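Glycerol dehydratase (Clostridium butyricum, PDB 1R9D) is a B12-independent glycyl radical lyase that probably dehydrates glycerol to 3-hydroxypropionaldehyde. Local coordinates at residues E213-Y218 and H271-I276; L560-K565 and A594-A599; K626-N629 and G633-Q636. All coordinates share one frame; numbering follows the deposited sequence.

The three contacts follow one another along the chain and touch nowhere, yet all fall within the same pyruvate formate lyase-like region. Contact 1 joins two long helices. Contact 2 joins a helix to the end of another and the loop residue just beyond it, on the opposite side of the chain's centre, the two contact centres lying 56 Å apart. Contact 3, where a short loop turns back into strand 634-635, has its centre 32 Å from that of contact 1 and 35 Å from that of contact 2; its nearest atoms are about 19 Å and 17 Å from theirs. None of the three includes Gly763, the predicted radical position. Of the three, only contact 3 is also packed against the second subunit.

Contact 1 of 3, residues E213-Y218 and H271-I276; sequences EAAITY and HAIINI
Ala215 meets Ile273 methyl to methyl, CB to CD1 at 3.7 Å, in a helix-helix crossing in a helix-rich part of this pyruvate formate lyase-like fold. Helix 197-230 supplies one side and helix 260-277 the other. Their local axes come no closer than 11.4 Å and their N-to-C directions differ by 117°, so two side chains, Tyr218 and Ile273, do much of the bridging.

The tyrosine makes the longer reach. With its CG anti to the backbone N (chi1 -172°), the ring extends across to helix 260-277. It lies alongside the Ile273 side chain, the two running opposite ways, and CD2 rests 4.0 Å from Ile273 CG1. Farther along, the phenol end meets the Ile276 side chain coming the other way, with CD1 of Ile276 3.9 Å from Tyr218 OH. Both isoleucine contacts approach the ring obliquely. The two isoleucines stand three positions apart, on one side of their helix, and serve successive parts of one tyrosine. All four touching residues are buried.

The buried hydroxyl is satisfied by a hydrogen bond with the hydroxyl of Tyr222, one turn on, whose ring also meets that of Tyr218 edge-to-face. Phe521 from helix 520-524 packs on both Ala215 and Ile273, while Leu59 of helix 47-61 packs on Tyr218 and Ile276.

Near its C-terminal end, helix 260-277 tightens: Ile276 N bonds to Ile273 O at 3.0 Å, a three-residue step, and Asn275 ND2 gives His271 O a second donor. This last turn carries the Ile276 side chain, whose CD1 methyl also lies 4.0 Å from Tyr218 CZ, the ring carbon that bears the hydroxyl.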
# COMPACT_ATOMS: atom_id res chain seq x y z
N GLU A 213 -20.13 8.97 -11.49
CA GLU A 213 -21.04 8.47 -12.52
C GLU A 213 -22.09 7.61 -11.83
O GLU A 213 -23.24 7.56 -12.26
CB GLU A 213 -20.28 7.66 -13.57
CG GLU A 213 -19.24 8.48 -14.33
CD GLU A 213 -18.54 7.70 -15.43
OE1 GLU A 213 -18.14 6.54 -15.19
OE2 GLU A 213 -18.38 8.27 -16.53
N ALA A 214 -21.68 6.93 -10.76
CA ALA A 214 -22.60 6.09 -10.01
C ALA A 214 -23.62 6.97 -9.29
O ALA A 214 -24.79 6.60 -9.16
CB ALA A 214 -21.85 5.23 -9.00
N ALA A 215 -23.17 8.13 -8.83
CA ALA A 215 -24.05 9.06 -8.14
C ALA A 215 -25.14 9.51 -9.11
O ALA A 215 -26.32 9.57 -8.74
CB ALA A 215 -23.26 10.27 -7.64
N ILE A 216 -24.74 9.83 -10.33
CA ILE A 216 -25.68 10.26 -11.37
C ILE A 216 -26.73 9.18 -11.60
O ILE A 216 -27.92 9.47 -11.73
CB ILE A 216 -24.94 10.58 -12.69
CG1 ILE A 216 -24.05 11.80 -12.49
CG2 ILE A 216 -25.94 10.82 -13.81
CD1 ILE A 216 -23.20 12.16 -13.70
N THR A 217 -26.29 7.92 -11.64
CA THR A 217 -27.18 6.79 -11.84
C THR A 217 -28.17 6.68 -10.68
O THR A 217 -29.36 6.43 -10.89
CB THR A 217 -26.38 5.46 -11.92
OG1 THR A 217 -25.49 5.51 -13.04
CG2 THR A 217 -27.33 4.28 -12.08
N TYR A 218 -27.66 6.88 -9.47
CA TYR A 218 -28.48 6.80 -8.26
C TYR A 218 -29.63 7.80 -8.30
O TYR A 218 -30.78 7.44 -8.04
CB TYR A 218 -27.62 7.07 -7.02
CG TYR A 218 -28.33 6.83 -5.71
CD1 TYR A 218 -28.76 5.55 -5.36
CD2 TYR A 218 -28.59 7.88 -4.83
CE1 TYR A 218 -29.42 5.32 -4.15
CE2 TYR A 218 -29.26 7.66 -3.62
CZ TYR A 218 -29.67 6.38 -3.30
OH TYR A 218 -30.35 6.15 -2.12
N HIS A 271 -25.29 14.80 0.38
CA HIS A 271 -25.22 14.37 1.78
C HIS A 271 -25.54 12.89 1.94
O HIS A 271 -24.83 12.15 2.62
CB HIS A 271 -26.18 15.21 2.63
CG HIS A 271 -25.96 15.08 4.10
ND1 HIS A 271 -24.98 15.78 4.77
CD2 HIS A 271 -26.57 14.31 5.03
CE1 HIS A 271 -25.00 15.45 6.05
NE2 HIS A 271 -25.96 14.56 6.24
N ALA A 272 -26.62 12.45 1.31
CA ALA A 272 -27.03 11.05 1.41
C ALA A 272 -25.99 10.06 0.89
O ALA A 272 -25.67 9.09 1.56
CB ALA A 272 -28.37 10.85 0.68
N ILE A 273 -25.46 10.31 -0.30
CA ILE A 273 -24.49 9.40 -0.89
C ILE A 273 -23.21 9.29 -0.05
O ILE A 273 -22.58 8.24 -0.01
CB ILE A 273 -24.18 9.79 -2.35
CG1 ILE A 273 -25.48 9.75 -3.17
CG2 ILE A 273 -23.16 8.83 -2.95
CD1 ILE A 273 -25.36 10.31 -4.56
N ILE A 274 -22.83 10.37 0.62
CA ILE A 274 -21.64 10.32 1.47
C ILE A 274 -21.87 9.23 2.53
O ILE A 274 -20.97 8.44 2.83
CB ILE A 274 -21.39 11.67 2.19
CG1 ILE A 274 -20.91 12.71 1.18
CG2 ILE A 274 -20.37 11.48 3.30
CD1 ILE A 274 -20.71 14.10 1.76
N ASN A 275 -23.09 9.20 3.05
CA ASN A 275 -23.51 8.25 4.08
C ASN A 275 -23.70 6.82 3.58
O ASN A 275 -23.98 5.91 4.37
CB ASN A 275 -24.79 8.76 4.75
CG ASN A 275 -24.52 9.87 5.76
OD1 ASN A 275 -24.23 9.60 6.92
ND2 ASN A 275 -24.60 11.12 5.31
N ILE A 276 -23.58 6.62 2.27
CA ILE A 276 -23.70 5.29 1.69
C ILE A 276 -22.28 4.74 1.48
O ILE A 276 -22.02 3.56 1.68
CB ILE A 276 -24.45 5.32 0.34
CG1 ILE A 276 -25.89 5.80 0.57
CG2 ILE A 276 -24.45 3.93 -0.30
CD1 ILE A 276 -26.73 5.88 -0.70

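Contact 2 of 3, residues L560-K565 and A594-A599; sequences LVAVKK and ALLKNA
Ala562 faces two residues across this junction, and every close contact is apolar. Its CB lies 4.2 Å from CB of Ala599 and 4.3 Å from CD2 of Leu596. Small side chains let the backbones come near, with the CA atoms of Ala562 and Ala599 5.7 Å apart. Leu596 arrives differently: its CB does not point at the partner helix, but the end of the side chain comes nearer and brings the CD2 methyl to the alanine. All three residues are buried, and the contact is small.

The backbone bonds stay within each segment. Ala599 N donates to Leu596 O at 3.1 Å, after which the chain takes an extended conformation at Ala599 and its methyl points toward Ala562. On the other side, helix 553-569 has a wider pi-type turn at 563-565, just after the contacting alanine.

One charged group lies beside the apolar patch: Lys601 NZ bonds to the carbonyls of Leu596 and Ala599, and weakly to that of Lys597; a positive charge there would probably suit the C-terminal end of helix 590-597.

Within the fold, the patch ties helix 553-569 to the end of helix 590-597, while Val561 packs against helix 607-624 and Leu560 and Val563 against helix 484-516.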
# COMPACT_ATOMS: atom_id res chain seq x y z
N LEU A 560 -7.03 18.15 42.01
CA LEU A 560 -5.70 18.74 42.20
C LEU A 560 -5.67 19.76 43.33
O LEU A 560 -4.74 19.76 44.14
CB LEU A 560 -5.20 19.38 40.90
CG LEU A 560 -4.84 18.40 39.77
CD1 LEU A 560 -4.38 19.18 38.54
CD2 LEU A 560 -3.76 17.46 40.24
N VAL A 561 -6.67 20.62 43.41
CA VAL A 561 -6.67 21.62 44.48
C VAL A 561 -6.89 20.97 45.84
O VAL A 561 -6.39 21.47 46.86
CB VAL A 561 -7.74 22.73 44.25
CG1 VAL A 561 -9.13 22.23 44.63
CG2 VAL A 561 -7.36 23.98 45.07
N ALA A 562 -7.61 19.86 45.87
CA ALA A 562 -7.86 19.16 47.13
C ALA A 562 -6.55 18.54 47.63
O ALA A 562 -6.22 18.63 48.81
CB ALA A 562 -8.91 18.08 46.94
N VAL A 563 -5.80 17.93 46.72
CA VAL A 563 -4.53 17.31 47.07
C VAL A 563 -3.56 18.38 47.58
O VAL A 563 -2.92 18.21 48.62
CB VAL A 563 -3.91 16.57 45.85
CG1 VAL A 563 -2.47 16.18 46.14
CG2 VAL A 563 -4.72 15.33 45.53
N LYS A 564 -3.45 19.48 46.84
CA LYS A 564 -2.56 20.56 47.20
C LYS A 564 -2.88 21.21 48.54
O LYS A 564 -1.98 21.46 49.34
CB LYS A 564 -2.57 21.65 46.11
CG LYS A 564 -1.71 22.86 46.45
CD LYS A 564 -1.84 23.95 45.40
CE LYS A 564 -1.11 25.21 45.83
NZ LYS A 564 -1.74 25.84 47.03
N LYS A 565 -4.16 21.49 48.79
CA LYS A 565 -4.59 22.13 50.02
C LYS A 565 -4.70 21.23 51.25
O LYS A 565 -4.09 21.51 52.29
CB LYS A 565 -5.95 22.80 49.82
CG LYS A 565 -5.94 24.01 48.90
CD LYS A 565 -7.34 24.62 48.82
CE LYS A 565 -7.83 25.11 50.18
NZ LYS A 565 -7.14 26.35 50.63
N ALA A 594 -15.58 14.41 53.54
CA ALA A 594 -16.20 15.71 53.75
C ALA A 594 -15.17 16.82 53.59
O ALA A 594 -15.47 17.89 53.06
CB ALA A 594 -16.82 15.78 55.14
N LEU A 595 -13.96 16.55 54.05
CA LEU A 595 -12.86 17.50 53.97
C LEU A 595 -12.57 17.77 52.49
O LEU A 595 -12.36 18.92 52.08
CB LEU A 595 -11.64 16.90 54.65
CG LEU A 595 -10.65 17.79 55.40
CD1 LEU A 595 -11.39 18.74 56.34
CD2 LEU A 595 -9.69 16.90 56.17
N LEU A 596 -12.56 16.71 51.70
CA LEU A 596 -12.31 16.81 50.27
C LEU A 596 -13.45 17.54 49.56
O LEU A 596 -13.20 18.42 48.74
CB LEU A 596 -12.13 15.42 49.67
CG LEU A 596 -10.99 14.57 50.26
CD1 LEU A 596 -10.96 13.23 49.56
CD2 LEU A 596 -9.65 15.29 50.10
N LYS A 597 -14.69 17.17 49.87
CA LYS A 597 -15.84 17.81 49.26
C LYS A 597 -15.93 19.30 49.58
O LYS A 597 -16.43 20.09 48.78
CB LYS A 597 -17.14 17.14 49.71
CG LYS A 597 -17.35 15.75 49.16
CD LYS A 597 -18.73 15.23 49.54
CE LYS A 597 -18.98 13.85 48.96
NZ LYS A 597 -20.31 13.32 49.37
N ASN A 598 -15.44 19.68 50.76
CA ASN A 598 -15.49 21.08 51.18
C ASN A 598 -14.34 21.93 50.66
O ASN A 598 -14.31 23.14 50.90
CB ASN A 598 -15.59 21.18 52.71
CG ASN A 598 -16.93 20.68 53.24
OD1 ASN A 598 -17.96 20.82 52.58
ND2 ASN A 598 -16.92 20.13 54.45
N ALA A 599 -13.39 21.31 49.96
CA ALA A 599 -12.27 22.06 49.38
C ALA A 599 -12.88 22.91 48.26
O ALA A 599 -13.97 22.61 47.78
CB ALA A 599 -11.23 21.09 48.82

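Contact 3 of 3, residues K626-N629 and G633-Q636; sequences KYTN and GNFQ
A chi1 of 60° sets the Asn629 carboxamide between its own backbone N and carbonyl carbon, where OD1 accepts a bond from Gly633 N at 2.9 Å, with the donor above the plane of the carboxamide. This ties off a small hairpin-like reversal, built on one antiparallel bridge in which Thr628 and Asn634 form a non-hydrogen-bonded pair. The same OD1 accepts from Arg631 N, an Asx turn that organises the loop, and ND2 is held by Ser546 OG.

Two backbone bonds flank the pair. Asn629 N reaches Gly633 O at 2.8 Å. Phe635 N reaches Tyr627 O at 3.0 Å, its donor tilted from the carbonyl plane. Gly633 O also receives Thr628 CA in a CA-H...O contact of 3.2 Å.

Helix 484-516 and strand 543-551, the parallel neighbour of strand 634-635, both pack on Phe635. From the second subunit, Ile194 packs on Tyr627 and Pro196 on Thr628, which places this turn at the dimer interface.

Tyr627 CB touches the Phe635 ring at CD1, 3.6 Å away. Farther round that ring, Thr628 O lies at the edge near its plane, 3.5 Å from CE1.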
# COMPACT_ATOMS: atom_id res chain seq x y z
N LYS A 626 2.37 17.34 20.78
CA LYS A 626 3.65 16.78 20.37
C LYS A 626 3.60 15.85 19.16
O LYS A 626 4.63 15.63 18.51
CB LYS A 626 4.27 15.98 21.52
CG LYS A 626 4.69 16.78 22.73
CD LYS A 626 5.05 15.83 23.86
CE LYS A 626 5.57 16.57 25.08
NZ LYS A 626 5.95 15.60 26.15
N TYR A 627 2.41 15.34 18.85
CA TYR A 627 2.26 14.36 17.78
C TYR A 627 1.80 14.81 16.39
O TYR A 627 1.14 15.83 16.25
CB TYR A 627 1.35 13.24 18.28
CG TYR A 627 1.87 12.64 19.56
CD1 TYR A 627 1.59 13.23 20.80
CD2 TYR A 627 2.75 11.57 19.53
CE1 TYR A 627 2.18 12.76 21.97
CE2 TYR A 627 3.36 11.09 20.69
CZ TYR A 627 3.07 11.69 21.91
OH TYR A 627 3.72 11.26 23.04
N THR A 628 2.18 14.03 15.38
CA THR A 628 1.80 14.29 14.00
C THR A 628 1.20 13.00 13.42
O THR A 628 1.46 11.90 13.93
CB THR A 628 3.01 14.72 13.14
OG1 THR A 628 3.98 13.67 13.13
CG2 THR A 628 3.65 15.98 13.70
N ASN A 629 0.41 13.12 12.37
CA ASN A 629 -0.21 11.94 11.77
C ASN A 629 0.39 11.59 10.41
O ASN A 629 1.18 12.35 9.86
CB ASN A 629 -1.74 12.15 11.65
CG ASN A 629 -2.11 13.34 10.78
OD1 ASN A 629 -1.58 13.51 9.68
ND2 ASN A 629 -3.04 14.15 11.27
N GLY A 633 -0.18 16.03 9.18
CA GLY A 633 -0.84 17.03 10.01
C GLY A 633 -0.52 16.90 11.49
O GLY A 633 0.02 15.88 11.93
N ASN A 634 -0.85 17.94 12.25
CA ASN A 634 -0.60 17.94 13.69
C ASN A 634 -1.83 17.52 14.48
O ASN A 634 -2.96 17.76 14.06
CB ASN A 634 -0.20 19.34 14.15
CG ASN A 634 1.29 19.59 14.03
OD1 ASN A 634 2.08 19.12 14.84
ND2 ASN A 634 1.67 20.33 12.99
N PHE A 635 -1.59 16.88 15.61
CA PHE A 635 -2.68 16.50 16.50
C PHE A 635 -3.06 17.79 17.23
O PHE A 635 -2.21 18.66 17.45
CB PHE A 635 -2.22 15.47 17.54
CG PHE A 635 -2.31 14.04 17.08
CD1 PHE A 635 -1.49 13.56 16.07
CD2 PHE A 635 -3.21 13.17 17.69
CE1 PHE A 635 -1.56 12.22 15.66
CE2 PHE A 635 -3.29 11.83 17.29
CZ PHE A 635 -2.47 11.36 16.28
N GLN A 636 -4.33 17.92 17.58
CA GLN A 636 -4.80 19.09 18.32
C GLN A 636 -5.82 18.56 19.31
O GLN A 636 -6.70 17.78 18.95
CB GLN A 636 -5.41 20.14 17.40
CG GLN A 636 -6.49 19.63 16.47
CD GLN A 636 -7.12 20.74 15.65
OE1 GLN A 636 -6.82 21.92 15.83
NE2 GLN A 636 -8.02 20.36 14.74